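Local coordinates for protein structure-specific endonuclease subunit SLX4 (Thielavia terrestris, PDB 6SEI) that probably serves as the regulatory subunit of the SLX1-SLX4 structure-specific endonuclease, which cuts branched DNA during repair and recombination, at residues 37-41 with 42-46. Residues are numbered along the deposited sequence; the frame is centred on the assembly and turned at random.
Sequences ANPSW and HEKML
Ser40 and Glu43 grip each other reciprocally where the loop ending at Ser40 runs into helix 41-46. The amide of Ser40 donates to Glu43 OE1, N to OE1 3.0 Å, in a nearly straight bond (165°) that uses the anti lone pair of the carboxylate oxygen, away from OE2. In return the backbone N of Glu43 donates to Ser40 OG at 3.3 Å. With chi1 at 75°, OG lies between its own backbone N and carbonyl carbon, where the amide of Glu43 can reach it. Glu43 reaches back by an extended chain beyond CG, its CB packing on Pro39 CB at 3.7 Å. The pair forms a capping box: Ser40 is the N-cap, and its side chain accepts from an amide of the first turn. Regular helical bonds follow, Lys44 N to Ser40 O at 2.8 Å and Met45 N to Trp41 O at 3.1 Å. Lys44 lies alongside the Trp41 indole, both side chains pointing the same way; Lys44 CD approaches the six-membered ring of the indole obliquely, 3.8 Å from Trp41 CE3, with CE near CZ3. CG of the same lysine touches Pro39 CG at 3.7 Å, placing the aliphatic stem between proline and indole. Bent at its third and fourth torsions, the chain carries its ammonium group to a salt bridge with Asp49. One turn on from Trp41, the Met45 stem runs past the Trp41 carbonyl. Within this Slx4 endonuclease domain, a small helical domain of the helix-turn-helix clan, Trp41 and Met45 pack on Leu56 of helix 53-67, the indole also meeting the ring of Trp59, while His42 and Met45 pack on helix 12-29. Glu43 OE1 accepts a further bond from Ala33 N, tying the cap to an earlier part of the same loop.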
loop_
_atom_site.group_PDB
_atom_site.type_symbol
_atom_site.label_atom_id
_atom_site.label_comp_id
_atom_site.label_asym_id
_atom_site.label_seq_id
_atom_site.Cartn_x
_atom_site.Cartn_y
_atom_site.Cartn_z
ATOM N N ALA B 37 -53.073 -11.373 12.580
ATOM C CA ALA B 37 -52.600 -10.690 13.775
ATOM C C ALA B 37 -51.754 -11.589 14.665
ATOM O O ALA B 37 -51.110 -11.087 15.592
ATOM C CB ALA B 37 -53.786 -10.146 14.573
ATOM N N ASN B 38 -51.737 -12.894 14.408
ATOM C CA ASN B 38 -51.019 -13.862 15.237
ATOM C C ASN B 38 -50.162 -14.751 14.344
ATOM O O ASN B 38 -50.461 -15.936 14.150
ATOM C CB ASN B 38 -51.997 -14.687 16.071
ATOM C CG ASN B 38 -51.311 -15.460 17.170
ATOM O OD1 ASN B 38 -50.699 -14.878 18.067
ATOM N ND2 ASN B 38 -51.409 -16.783 17.110
ATOM N N PRO B 39 -49.073 -14.210 13.798
ATOM C CA PRO B 39 -48.244 -14.991 12.877
ATOM C C PRO B 39 -47.432 -16.047 13.604
ATOM O O PRO B 39 -47.109 -15.915 14.788
ATOM C CB PRO B 39 -47.333 -13.935 12.247
ATOM C CG PRO B 39 -47.189 -12.908 13.316
ATOM C CD PRO B 39 -48.514 -12.866 14.036
ATOM N N SER B 40 -47.103 -17.110 12.875
ATOM C CA SER B 40 -46.204 -18.124 13.395
ATOM C C SER B 40 -44.798 -17.549 13.536
ATOM O O SER B 40 -44.479 -16.479 13.010
ATOM C CB SER B 40 -46.188 -19.345 12.478
ATOM O OG SER B 40 -45.438 -19.086 11.303
ATOM N N TRP B 41 -43.944 -18.279 14.260
ATOM C CA TRP B 41 -42.566 -17.829 14.434
ATOM C C TRP B 41 -41.874 -17.653 13.091
ATOM O O TRP B 41 -41.088 -16.716 12.909
ATOM C CB TRP B 41 -41.792 -18.812 15.313
ATOM C CG TRP B 41 -42.085 -18.662 16.773
ATOM C CD1 TRP B 41 -42.683 -19.581 17.588
ATOM C CD2 TRP B 41 -41.801 -17.520 17.593
ATOM N NE1 TRP B 41 -42.787 -19.083 18.866
ATOM C CE2 TRP B 41 -42.254 -17.820 18.894
ATOM C CE3 TRP B 41 -41.208 -16.276 17.355
ATOM C CZ2 TRP B 41 -42.134 -16.920 19.949
ATOM C CZ3 TRP B 41 -41.088 -15.388 18.402
ATOM C CH2 TRP B 41 -41.549 -15.713 19.683
ATOM N N HIS B 42 -42.165 -18.536 12.133
ATOM C CA HIS B 42 -41.596 -18.401 10.797
ATOM C C HIS B 42 -42.064 -17.117 10.128
ATOM O O HIS B 42 -41.272 -16.415 9.489
ATOM C CB HIS B 42 -41.968 -19.619 9.951
ATOM C CG HIS B 42 -41.331 -19.639 8.596
ATOM N ND1 HIS B 42 -41.854 -20.357 7.541
ATOM C CD2 HIS B 42 -40.213 -19.040 8.123
ATOM C CE1 HIS B 42 -41.089 -20.194 6.477
ATOM N NE2 HIS B 42 -40.086 -19.400 6.803
ATOM N N GLU B 43 -43.349 -16.788 10.272
ATOM C CA GLU B 43 -43.868 -15.582 9.637
ATOM C C GLU B 43 -43.400 -14.325 10.357
ATOM O O GLU B 43 -43.304 -13.257 9.741
ATOM C CB GLU B 43 -45.394 -15.645 9.575
ATOM C CG GLU B 43 -45.906 -16.729 8.640
ATOM C CD GLU B 43 -47.381 -17.027 8.829
ATOM O OE1 GLU B 43 -47.816 -17.148 9.993
ATOM O OE2 GLU B 43 -48.101 -17.151 7.812
ATOM N N LYS B 44 -43.101 -14.426 11.654
ATOM C CA LYS B 44 -42.501 -13.294 12.350
ATOM C C LYS B 44 -41.120 -12.982 11.784
ATOM O O LYS B 44 -40.774 -11.812 11.577
ATOM C CB LYS B 44 -42.425 -13.576 13.852
ATOM C CG LYS B 44 -43.778 -13.555 14.548
ATOM C CD LYS B 44 -43.644 -13.731 16.052
ATOM C CE LYS B 44 -42.938 -12.544 16.685
ATOM N NZ LYS B 44 -43.669 -11.275 16.432
ATOM N N MET B 45 -40.325 -14.018 11.507
ATOM C CA MET B 45 -38.997 -13.801 10.946
ATOM C C MET B 45 -39.078 -13.219 9.543
ATOM O O MET B 45 -38.337 -12.288 9.210
ATOM C CB MET B 45 -38.214 -15.111 10.945
ATOM C CG MET B 45 -38.051 -15.704 12.329
ATOM S SD MET B 45 -37.416 -17.386 12.337
ATOM C CE MET B 45 -37.709 -17.833 14.046
ATOM N N LEU B 46 -39.977 -13.747 8.707
ATOM C CA LEU B 46 -40.116 -13.231 7.348
ATOM C C LEU B 46 -40.510 -11.760 7.339
ATOM O O LEU B 46 -40.147 -11.030 6.411
ATOM C CB LEU B 46 -41.144 -14.056 6.575
ATOM C CG LEU B 46 -40.748 -15.504 6.292
ATOM C CD1 LEU B 46 -41.871 -16.235 5.574
ATOM C CD2 LEU B 46 -39.467 -15.550 5.479
#